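Local structure of lysozyme C (Equus asinus, 5XUW) at residues C30-E35 / K109-C115; N39-F43 / L83-I88. The protein hydrolyses the beta-1,4 linkages between N-acetylmuramic acid and N-acetylglucosamine in bacterial peptidoglycan and binds one calcium ion. All blocks are in the same frame, centred on the assembly; numbering follows the deposited sequence.

Interaction 1. Residues C30-E35 / K109-C115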
loop_
_atom_site.group_PDB
_atom_site.type_symbol
_atom_site.label_atom_id
_atom_site.label_comp_id
_atom_site.label_asym_id
_atom_site.label_seq_id
_atom_site.Cartn_x
_atom_site.Cartn_y
_atom_site.Cartn_z
ATOM N N CYS A 30 -0.703 8.026 3.874
ATOM C CA CYS A 30 0.321 8.750 3.115
ATOM C C CYS A 30 1.004 7.852 2.086
ATOM O O CYS A 30 1.169 8.233 0.920
ATOM C CB CYS A 30 1.345 9.396 4.056
ATOM S SG CYS A 30 2.396 10.633 3.272
ATOM N N MET A 31 1.369 6.638 2.492
ATOM C CA MET A 31 1.997 5.705 1.554
ATOM C C MET A 31 1.060 5.481 0.366
ATOM O O MET A 31 1.497 5.537 -0.781
ATOM C CB MET A 31 2.365 4.393 2.257
ATOM C CG MET A 31 2.915 3.290 1.358
ATOM S SD MET A 31 1.661 2.194 0.669
ATOM C CE MET A 31 1.197 1.269 2.134
ATOM N N ALA A 32 -0.230 5.291 0.624
ATOM C CA ALA A 32 -1.171 5.078 -0.473
ATOM C C ALA A 32 -1.273 6.298 -1.398
ATOM O O ALA A 32 -1.324 6.142 -2.620
ATOM C CB ALA A 32 -2.536 4.689 0.056
ATOM N N GLU A 33 -1.286 7.507 -0.828
ATOM C CA GLU A 33 -1.400 8.713 -1.650
ATOM C C GLU A 33 -0.239 8.804 -2.629
ATOM O O GLU A 33 -0.439 9.067 -3.813
ATOM C CB GLU A 33 -1.448 10.006 -0.821
ATOM C CG GLU A 33 -1.781 11.211 -1.696
ATOM C CD GLU A 33 -2.019 12.516 -0.959
ATOM O OE1 GLU A 33 -2.046 12.558 0.285
ATOM O OE2 GLU A 33 -2.177 13.535 -1.667
ATOM N N TYR A 34 0.974 8.598 -2.137
ATOM C CA TYR A 34 2.145 8.800 -2.983
ATOM C C TYR A 34 2.504 7.592 -3.853
ATOM O O TYR A 34 3.127 7.766 -4.894
ATOM C CB TYR A 34 3.309 9.350 -2.144
ATOM C CG TYR A 34 2.968 10.750 -1.673
ATOM C CD1 TYR A 34 3.165 11.854 -2.513
ATOM C CD2 TYR A 34 2.369 10.973 -0.439
ATOM C CE1 TYR A 34 2.813 13.132 -2.119
ATOM C CE2 TYR A 34 1.997 12.246 -0.047
ATOM C CZ TYR A 34 2.237 13.328 -0.891
ATOM O OH TYR A 34 1.861 14.591 -0.510
ATOM N N GLU A 35 2.074 6.387 -3.467
ATOM C CA GLU A 35 2.291 5.197 -4.295
ATOM C C GLU A 35 1.324 5.128 -5.477
ATOM O O GLU A 35 1.744 4.832 -6.592
ATOM C CB GLU A 35 2.188 3.919 -3.456
ATOM C CG GLU A 35 3.391 3.675 -2.541
ATOM C CD GLU A 35 4.680 3.359 -3.281
ATOM O OE1 GLU A 35 4.627 2.990 -4.473
ATOM O OE2 GLU A 35 5.757 3.487 -2.664
ATOM N N LYS A 109 8.905 2.895 -1.884
ATOM C CA LYS A 109 9.812 3.995 -2.232
ATOM C C LYS A 109 9.130 5.368 -2.228
ATOM O O LYS A 109 9.753 6.367 -1.870
ATOM C CB LYS A 109 10.474 3.734 -3.581
ATOM C CG LYS A 109 11.356 2.487 -3.588
ATOM C CD LYS A 109 12.435 2.585 -4.657
ATOM C CE LYS A 109 13.067 1.235 -4.956
ATOM N NZ LYS A 109 14.060 1.335 -6.064
ATOM N N ALA A 110 7.857 5.426 -2.616
ATOM C CA ALA A 110 7.135 6.707 -2.606
ATOM C C ALA A 110 6.867 7.184 -1.167
ATOM O O ALA A 110 6.903 8.389 -0.903
ATOM C CB ALA A 110 5.852 6.622 -3.418
ATOM N N TRP A 111 6.632 6.250 -0.246
ATOM C CA TRP A 111 6.541 6.587 1.174
ATOM C C TRP A 111 7.872 7.154 1.671
ATOM O O TRP A 111 7.909 8.188 2.357
ATOM C CB TRP A 111 6.108 5.375 2.008
ATOM C CG TRP A 111 6.055 5.681 3.477
ATOM C CD1 TRP A 111 5.030 6.266 4.168
ATOM C CD2 TRP A 111 7.093 5.451 4.415
ATOM N NE1 TRP A 111 5.377 6.424 5.496
ATOM C CE2 TRP A 111 6.637 5.919 5.674
ATOM C CE3 TRP A 111 8.369 4.882 4.325
ATOM C CZ2 TRP A 111 7.417 5.834 6.827
ATOM C CZ3 TRP A 111 9.139 4.807 5.470
ATOM C CH2 TRP A 111 8.654 5.266 6.706
ATOM N N VAL A 112 8.971 6.501 1.310
ATOM C CA VAL A 112 10.296 7.007 1.696
ATOM C C VAL A 112 10.500 8.444 1.195
ATOM O O VAL A 112 10.953 9.305 1.948
ATOM C CB VAL A 112 11.435 6.116 1.159
ATOM C CG1 VAL A 112 12.795 6.763 1.402
ATOM C CG2 VAL A 112 11.370 4.733 1.800
ATOM N N LYS A 113 10.169 8.682 -0.068
ATOM C CA LYS A 113 10.445 9.969 -0.712
ATOM C C LYS A 113 9.585 11.110 -0.174
ATOM O O LYS A 113 10.079 12.221 -0.020
ATOM C CB LYS A 113 10.269 9.853 -2.227
ATOM C CG LYS A 113 10.561 11.133 -3.003
ATOM C CD LYS A 113 10.582 10.889 -4.501
ATOM C CE LYS A 113 11.067 12.123 -5.249
ATOM N NZ LYS A 113 10.906 11.984 -6.724
ATOM N N HIS A 114 8.316 10.834 0.102
ATOM C CA HIS A 114 7.325 11.874 0.404
ATOM C C HIS A 114 6.796 11.927 1.836
ATOM O O HIS A 114 6.348 12.986 2.261
ATOM C CB HIS A 114 6.148 11.740 -0.567
ATOM C CG HIS A 114 6.528 11.967 -1.996
ATOM N ND1 HIS A 114 6.643 10.942 -2.910
ATOM C CD2 HIS A 114 6.847 13.102 -2.662
ATOM C CE1 HIS A 114 7.006 11.435 -4.081
ATOM N NE2 HIS A 114 7.124 12.745 -3.962
ATOM N N CYS A 115 6.808 10.804 2.555
ATOM C CA CYS A 115 6.152 10.696 3.866
ATOM C C CYS A 115 7.107 10.469 5.028
ATOM O O CYS A 115 6.883 10.996 6.118
ATOM C CB CYS A 115 5.162 9.535 3.859
ATOM S SG CYS A 115 3.955 9.538 2.504
#

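Interaction 2. Residues N39-F43 / L83-I88. With CA (calcium ion), chain C.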
loop_
_atom_site.group_PDB
_atom_site.type_symbol
_atom_site.label_atom_id
_atom_site.label_comp_id
_atom_site.label_asym_id
_atom_site.label_seq_id
_atom_site.Cartn_x
_atom_site.Cartn_y
_atom_site.Cartn_z
ATOM N N ASN A 39 -5.667 5.294 -6.009
ATOM C CA ASN A 39 -6.334 4.582 -7.095
ATOM C C ASN A 39 -6.042 3.084 -7.009
ATOM O O ASN A 39 -4.896 2.654 -7.161
ATOM C CB ASN A 39 -5.855 5.133 -8.434
ATOM C CG ASN A 39 -6.688 4.642 -9.614
ATOM O OD1 ASN A 39 -7.455 3.691 -9.512
ATOM N ND2 ASN A 39 -6.542 5.316 -10.746
ATOM N N THR A 40 -7.094 2.295 -6.787
ATOM C CA THR A 40 -6.960 0.840 -6.680
ATOM C C THR A 40 -6.509 0.194 -7.982
ATOM O O THR A 40 -6.030 -0.921 -7.964
ATOM C CB THR A 40 -8.275 0.151 -6.256
ATOM O OG1 THR A 40 -9.294 0.437 -7.220
ATOM C CG2 THR A 40 -8.719 0.617 -4.891
ATOM N N ARG A 41 -6.670 0.887 -9.106
ATOM C CA ARG A 41 -6.216 0.378 -10.403
ATOM C C ARG A 41 -4.822 0.849 -10.820
ATOM O O ARG A 41 -4.412 0.639 -11.964
ATOM C CB ARG A 41 -7.222 0.756 -11.472
ATOM C CG ARG A 41 -8.605 0.249 -11.154
ATOM C CD ARG A 41 -9.498 0.312 -12.368
ATOM N NE ARG A 41 -10.819 -0.212 -12.054
ATOM C CZ ARG A 41 -11.780 -0.446 -12.947
ATOM N NH1 ARG A 41 -11.585 -0.212 -14.243
ATOM N NH2 ARG A 41 -12.946 -0.936 -12.533
ATOM N N ALA A 42 -4.087 1.478 -9.901
ATOM C CA ALA A 42 -2.738 1.953 -10.190
ATOM C C ALA A 42 -1.864 0.786 -10.629
ATOM O O ALA A 42 -1.981 -0.319 -10.108
ATOM C CB ALA A 42 -2.143 2.641 -8.976
ATOM N N PHE A 43 -1.028 1.034 -11.629
ATOM C CA PHE A 43 -0.188 -0.008 -12.190
ATOM C C PHE A 43 1.083 0.598 -12.757
ATOM O O PHE A 43 1.016 1.503 -13.588
ATOM C CB PHE A 43 -0.942 -0.790 -13.273
ATOM C CG PHE A 43 -0.097 -1.835 -13.949
ATOM C CD1 PHE A 43 0.173 -3.040 -13.316
ATOM C CD2 PHE A 43 0.463 -1.596 -15.202
ATOM C CE1 PHE A 43 0.972 -4.002 -13.925
ATOM C CE2 PHE A 43 1.259 -2.553 -15.816
ATOM C CZ PHE A 43 1.515 -3.753 -15.176
ATOM N N LEU A 83 -5.451 -7.316 -6.751
ATOM C CA LEU A 83 -5.025 -6.029 -6.209
ATOM C C LEU A 83 -5.437 -4.865 -7.115
ATOM O O LEU A 83 -4.957 -3.751 -6.928
ATOM C CB LEU A 83 -3.505 -6.049 -6.012
ATOM C CG LEU A 83 -2.980 -7.243 -5.208
ATOM C CD1 LEU A 83 -1.458 -7.281 -5.231
ATOM C CD2 LEU A 83 -3.509 -7.200 -3.780
ATOM N N LEU A 84 -6.299 -5.121 -8.101
ATOM C CA LEU A 84 -6.783 -4.079 -9.003
ATOM C C LEU A 84 -8.294 -3.872 -8.927
ATOM O O LEU A 84 -8.816 -3.027 -9.637
ATOM C CB LEU A 84 -6.361 -4.394 -10.441
ATOM C CG LEU A 84 -4.859 -4.420 -10.737
ATOM C CD1 LEU A 84 -4.627 -4.842 -12.179
ATOM C CD2 LEU A 84 -4.208 -3.072 -10.469
ATOM N N ASP A 85 -8.989 -4.621 -8.075
ATOM C CA ASP A 85 -10.449 -4.471 -7.934
ATOM C C ASP A 85 -10.763 -3.393 -6.894
ATOM O O ASP A 85 -9.850 -2.737 -6.371
ATOM C CB ASP A 85 -11.109 -5.814 -7.601
ATOM C CG ASP A 85 -10.735 -6.324 -6.242
ATOM O OD1 ASP A 85 -9.602 -6.040 -5.811
ATOM O OD2 ASP A 85 -11.552 -7.023 -5.603
ATOM N N ASP A 86 -12.045 -3.184 -6.601
ATOM C CA ASP A 86 -12.443 -2.073 -5.731
ATOM C C ASP A 86 -12.186 -2.366 -4.258
ATOM O O ASP A 86 -11.955 -1.431 -3.490
ATOM C CB ASP A 86 -13.923 -1.718 -5.912
ATOM C CG ASP A 86 -14.206 -0.989 -7.209
ATOM O OD1 ASP A 86 -13.282 -0.797 -8.025
ATOM O OD2 ASP A 86 -15.367 -0.574 -7.399
ATOM N N ASN A 87 -12.265 -3.639 -3.862
ATOM C CA ASN A 87 -12.166 -3.996 -2.456
ATOM C C ASN A 87 -10.707 -4.203 -2.087
ATOM O O ASN A 87 -10.004 -4.900 -2.795
ATOM C CB ASN A 87 -12.976 -5.246 -2.155
ATOM C CG ASN A 87 -13.151 -5.456 -0.667
ATOM O OD1 ASN A 87 -14.029 -4.857 -0.037
ATOM N ND2 ASN A 87 -12.309 -6.280 -0.095
ATOM N N ILE A 88 -10.259 -3.610 -0.982
ATOM C CA ILE A 88 -8.825 -3.610 -0.641
ATOM C C ILE A 88 -8.475 -4.467 0.577
ATOM O O ILE A 88 -7.364 -4.388 1.084
ATOM C CB ILE A 88 -8.266 -2.175 -0.455
ATOM C CG1 ILE A 88 -8.919 -1.444 0.724
ATOM C CG2 ILE A 88 -8.428 -1.379 -1.737
ATOM C CD1 ILE A 88 -8.143 -0.224 1.183
HETATM CA CA CA C . -8.297 -6.181 -3.857
HETATM O O HOH W 1 -10.753 -1.088 -9.166
HETATM O O HOH W 2 -7.836 -4.046 -4.877
HETATM O O HOH W 3 -9.969 -7.824 -3.576
#

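Interaction 1. Residues C30-E35 / K109-C115
Cys30 and Cys115 join the two segments covalently. Their SG atoms lie 2.1 Å apart, and the C-S-S-C torsion is -90°, the relaxed value for a disulfide. Cys30 SG stands anti to its own backbone N, which swings it across to the end of helix 109-114. The axes of the segments 30-35 and 109-114 come within 8.0 Å and cross at 103°, close to a right angle.

The aromatic contact is made by Tyr34 and His114. Their planes are only 17° apart, but the rings are slid past each other and barely overlap. Tyr34 CD1 lies over one face of the imidazole, 3.4 Å from His114 CG. In return, His114 CB sits over the phenol face in a CH-pi contact, 3.6 Å from the ring centroid of Tyr34. Cys115 SG approaches the same phenol obliquely, near CD2.

One hydrogen bond links the segments. Ala110 N donates to Glu35 OE2 at 2.9 Å, meeting the carboxylate from above its plane. The Glu35 chain bends at its second torsion, and this turns the carboxylate toward the start of helix 109-114. Within that helix, His114 ND1 donates to Ala110 O, which also accepts from His114 N. The ring bond, though long, probably helps fix the rotation of the imidazole.

Smaller contacts fill in the rest. Ala110 CB packs against Tyr34 CB and also lies close to the Glu35 carboxylate. Met31 CB touches Trp111 CD1 at 3.8 Å, the two side chains crossing at about a right angle. The indole NE1 is bonded to Asn27.

This disulfide-tied helix pair belongs to the alpha domain of the C-type lysozyme fold. It carries Glu35, the predicted catalytic acid, at the edge of the active-site cleft.

Interaction 2. Residues N39-F43 / L83-I88
Thr40 CB packs against Asp85 O at 3.3 Å, and Thr40 CG2 meets Ile88 CG2 at 3.7 Å. The threonine belongs to a type I beta turn, Asn39 to Ala42, packed against the calcium-binding loop of this lysozyme. The turn is reinforced by an Asx turn, in which Asn39 OD1 accepts from Arg41 N. OG1 of Thr40 lies between the backbone N and the carbonyl carbon (chi1 60°), and CG2 is thereby directed to Ile88. OG1 is also bonded to Lys1 N at the chain start.

The backbones come close at Leu84. Its CA points a C-H at Thr40 O, 3.4 Å away and nearly straight. The Leu84 CD2 methyl reaches Ala42 O, and Arg41 CG rests near Leu84 O. Arg41 and Asp86 carry opposite charges, but NH2 and OD1 stay 4.5 Å apart, beyond a salt bridge.

Calcium is held on the 83-88 side by Asp85 OD1 and Asn87 O, with two waters. Lys82 O, Asp90 OD1 and Asp91 OD1 complete seven ligands. One of these waters also donates to Asp85 O, the same oxygen that Thr40 CB touches.

Another water bridges the segments: it accepts from Arg41 NE in the guanidinium plane, bonds Thr40 OG1, and donates to Leu84 O and to Asp86 OD1 at 2.8 Å.

In the fold
The first segments of the two interactions follow one another along the chain. Helix 25-36 carries the 30-35 part of interaction 1 and leads into the turn at 39-43. The contact centres lie about 16 Å apart, with no direct touch between them. Interaction 1 sits at the cleft: the side chain of Glu35 is about 6 Å from that of Asp53, the other predicted active-site residue. Interaction 2 sits at the calcium site, and the side chain of Met31 is about 13 Å from the ion. Helix 25-36 and the segment that follows it thus have a disulfide-linked helix on one stretch and the metal-binding loop on the next.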